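Local coordinates for putative ABC transporter subunit, substrate-binding component (Rhodopseudomonas palustris, PDB 4EVS), which binds 4-hydroxybenzoate and probably serves as the solute-binding component of an ABC transporter that takes up lignin-derived aromatic acids, at residues 142-147 with 158-163. Numbering follows the deposited sequence.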
ATOM      1  N   VAL A 142      -4.803  -5.016 -24.058  1.00 19.69           N
ATOM      2  CA  VAL A 142      -4.986  -5.156 -22.618  1.00 18.89           C
ATOM      3  C   VAL A 142      -6.425  -4.836 -22.226  1.00 18.53           C
ATOM      4  O   VAL A 142      -7.029  -3.903 -22.738  1.00 19.65           O
ATOM      5  CB  VAL A 142      -3.995  -4.277 -21.808  1.00 18.90           C
ATOM      6  CG1 VAL A 142      -4.362  -4.250 -20.322  1.00 18.64           C
ATOM      7  CG2 VAL A 142      -2.532  -4.787 -21.996  1.00 21.78           C
ATOM      8  N   ALA A 143      -6.980  -5.668 -21.350  1.00 18.07           N
ATOM      9  CA  ALA A 143      -8.245  -5.395 -20.668  1.00 18.03           C
ATOM     10  C   ALA A 143      -7.883  -4.917 -19.273  1.00 17.63           C
ATOM     11  O   ALA A 143      -7.185  -5.616 -18.494  1.00 18.33           O
ATOM     12  CB  ALA A 143      -9.103  -6.633 -20.625  1.00 18.87           C
ATOM     13  N   ILE A 144      -8.391  -3.737 -18.925  1.00 17.81           N
ATOM     14  CA  ILE A 144      -8.206  -3.159 -17.567  1.00 17.18           C
ATOM     15  C   ILE A 144      -9.477  -3.423 -16.792  1.00 17.47           C
ATOM     16  O   ILE A 144     -10.575  -3.139 -17.262  1.00 19.88           O
ATOM     17  CB  ILE A 144      -7.971  -1.625 -17.587  1.00 17.33           C
ATOM     18  CG1 ILE A 144      -6.736  -1.294 -18.441  1.00 18.27           C
ATOM     19  CG2 ILE A 144      -7.931  -1.042 -16.188  1.00 18.50           C
ATOM     20  CD1 ILE A 144      -6.540   0.197 -18.680  1.00 19.19           C
ATOM     21  N   ALA A 145      -9.306  -3.920 -15.578  1.00 17.60           N
ATOM     22  CA  ALA A 145     -10.395  -4.118 -14.634  1.00 17.79           C
ATOM     23  C   ALA A 145      -9.928  -3.570 -13.281  1.00 17.31           C
ATOM     24  O   ALA A 145      -8.987  -4.110 -12.646  1.00 17.06           O
ATOM     25  CB  ALA A 145     -10.744  -5.597 -14.495  1.00 19.36           C
ATOM     26  N   VAL A 146     -10.603  -2.538 -12.795  1.00 16.98           N
ATOM     27  CA  VAL A 146     -10.225  -1.916 -11.540  1.00 16.25           C
ATOM     28  C   VAL A 146     -11.444  -1.679 -10.654  1.00 17.02           C
ATOM     29  O   VAL A 146     -12.544  -1.448 -11.135  1.00 16.85           O
ATOM     30  CB  VAL A 146      -9.505  -0.570 -11.763  1.00 16.36           C
ATOM     31  CG1 VAL A 146      -8.166  -0.790 -12.493  1.00 16.69           C
ATOM     32  CG2 VAL A 146     -10.401   0.472 -12.449  1.00 16.97           C
ATOM     33  N   SER A 147     -11.224  -1.689  -9.354  1.00 16.74           N
ATOM     34  CA  SER A 147     -12.288  -1.305  -8.440  1.00 16.79           C
ATOM     35  C   SER A 147     -12.689   0.149  -8.655  1.00 17.69           C
ATOM     36  O   SER A 147     -11.834   1.017  -8.879  1.00 17.42           O
ATOM     37  CB  SER A 147     -11.884  -1.553  -6.997  1.00 16.77           C
ATOM     38  OG  SER A 147     -11.680  -2.941  -6.748  1.00 17.50           O
ATOM     39  N   ALA A 158      -3.410   5.838 -15.073  1.00 17.85           N
ATOM     40  CA  ALA A 158      -1.960   5.677 -15.231  1.00 17.48           C
ATOM     41  C   ALA A 158      -1.634   4.607 -16.283  1.00 17.55           C
ATOM     42  O   ALA A 158      -0.754   4.797 -17.157  1.00 18.27           O
ATOM     43  CB  ALA A 158      -1.339   5.308 -13.902  1.00 16.69           C
ATOM     44  N   PHE A 159      -2.320   3.466 -16.207  1.00 18.10           N
ATOM     45  CA  PHE A 159      -2.050   2.375 -17.170  1.00 17.95           C
ATOM     46  C   PHE A 159      -2.403   2.738 -18.610  1.00 19.75           C
ATOM     47  O   PHE A 159      -1.605   2.536 -19.508  1.00 19.38           O
ATOM     48  CB  PHE A 159      -2.701   1.077 -16.728  1.00 17.83           C
ATOM     49  CG  PHE A 159      -2.170  -0.122 -17.476  1.00 17.43           C
ATOM     50  CD1 PHE A 159      -2.580  -0.398 -18.756  1.00 16.93           C
ATOM     51  CD2 PHE A 159      -1.173  -0.923 -16.917  1.00 19.14           C
ATOM     52  CE1 PHE A 159      -2.049  -1.456 -19.437  1.00 18.73           C
ATOM     53  CE2 PHE A 159      -0.643  -1.973 -17.602  1.00 18.09           C
ATOM     54  CZ  PHE A 159      -1.063  -2.240 -18.874  1.00 17.73           C
ATOM     55  N   LYS A 160      -3.568   3.319 -18.803  1.00 18.56           N
ATOM     56  CA  LYS A 160      -3.992   3.697 -20.128  1.00 19.37           C
ATOM     57  C   LYS A 160      -2.977   4.652 -20.733  1.00 20.88           C
ATOM     58  O   LYS A 160      -2.561   4.468 -21.879  1.00 21.86           O
ATOM     59  CB  LYS A 160      -5.322   4.397 -20.071  1.00 19.77           C
ATOM     60  CG  LYS A 160      -6.515   3.546 -19.995  1.00 24.64           C
ATOM     61  CD  LYS A 160      -7.782   4.435 -20.154  1.00 29.16           C
ATOM     62  CE  LYS A 160      -9.051   3.632 -20.194  1.00 31.08           C
ATOM     63  NZ  LYS A 160     -10.235   4.514 -20.251  1.00 32.77           N
ATOM     64  N   LYS A 161      -2.625   5.711 -20.021  1.00 20.72           N
ATOM     65  CA  LYS A 161      -1.748   6.732 -20.608  1.00 22.39           C
ATOM     66  C   LYS A 161      -0.402   6.137 -21.015  1.00 21.83           C
ATOM     67  O   LYS A 161       0.109   6.387 -22.115  1.00 21.50           O
ATOM     68  CB  LYS A 161      -1.525   7.907 -19.651  1.00 23.87           C
ATOM     69  CG  LYS A 161      -0.504   8.911 -20.170  1.00 29.46           C
ATOM     70  CD  LYS A 161      -0.505  10.257 -19.431  1.00 37.01           C
ATOM     71  CE  LYS A 161       0.001  11.369 -20.371  1.00 40.00           C
ATOM     72  NZ  LYS A 161       1.030  10.889 -21.369  1.00 43.09           N
ATOM     73  N   THR A 162       0.177   5.365 -20.107  1.00 21.02           N
ATOM     74  CA  THR A 162       1.521   4.889 -20.300  1.00 21.23           C
ATOM     75  C   THR A 162       1.564   3.808 -21.392  1.00 20.52           C
ATOM     76  O   THR A 162       2.423   3.840 -22.281  1.00 20.95           O
ATOM     77  CB  THR A 162       2.079   4.342 -18.959  1.00 20.27           C
ATOM     78  OG1 THR A 162       1.968   5.352 -17.907  1.00 21.57           O
ATOM     79  CG2 THR A 162       3.498   3.879 -19.136  1.00 20.20           C
ATOM     80  N   PHE A 163       0.630   2.858 -21.331  1.00 20.30           N
ATOM     81  CA  PHE A 163       0.618   1.721 -22.233  1.00 20.09           C
ATOM     82  C   PHE A 163       0.294   2.220 -23.640  1.00 20.62           C
ATOM     83  O   PHE A 163       0.906   1.770 -24.624  1.00 20.12           O
ATOM     84  CB  PHE A 163      -0.345   0.634 -21.728  1.00 21.51           C
ATOM     85  CG  PHE A 163      -0.314  -0.640 -22.523  1.00 19.68           C
ATOM     86  CD1 PHE A 163       0.841  -1.396 -22.626  1.00 20.74           C
ATOM     87  CD2 PHE A 163      -1.431  -1.054 -23.230  1.00 20.60           C
ATOM     88  CE1 PHE A 163       0.880  -2.552 -23.380  1.00 21.00           C
ATOM     89  CE2 PHE A 163      -1.395  -2.237 -23.960  1.00 21.16           C
ATOM     90  CZ  PHE A 163      -0.249  -2.969 -24.045  1.00 21.34           C
TER
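Strand 142-147 and helix segment 158-163 run nearly antiparallel, at 160°, their axes coming within 10.4 Å; Val142 lies across from Phe163 and Ile144 from Phe159. No hydrogen bond crosses between them; the contact is apolar and largely buried. Val142 uses both methyls, one for each phenylalanine. Its CG1 comes to 3.7 Å from Phe159 CE1, while CG2 meets the CE2-CZ end of the Phe163 ring obliquely, 3.4 Å from Phe163 CE2. Both phenylalanines hold CG anti to the backbone N (chi1 -165° for Phe159, -174° for Phe163), which swings both rings, one helical turn apart, against the strand. Ile144 reaches across with the end of its longer branch: CD1 meets Lys160 CG at 3.6 Å and Phe159 CD1 at 4.0 Å. Lys160 thus adds aliphatic chain to the border of the contact, and its NZ makes a weak, long ion pair with Glu156. On the helix, Ala158 O is gripped twice, by Thr162 N and by Thr162 OG1 from opposite faces of its plane. This is the first strand-helix step of a right-handed beta-alpha-beta crossover, completed by strand 169-176, which pairs in parallel with 141-147. Beyond the contact, Phe159 stacks on Phe199 of strand 197-201, the other parallel neighbour, and helix 123-136 packs against Phe159 through Thr127 and Ala131.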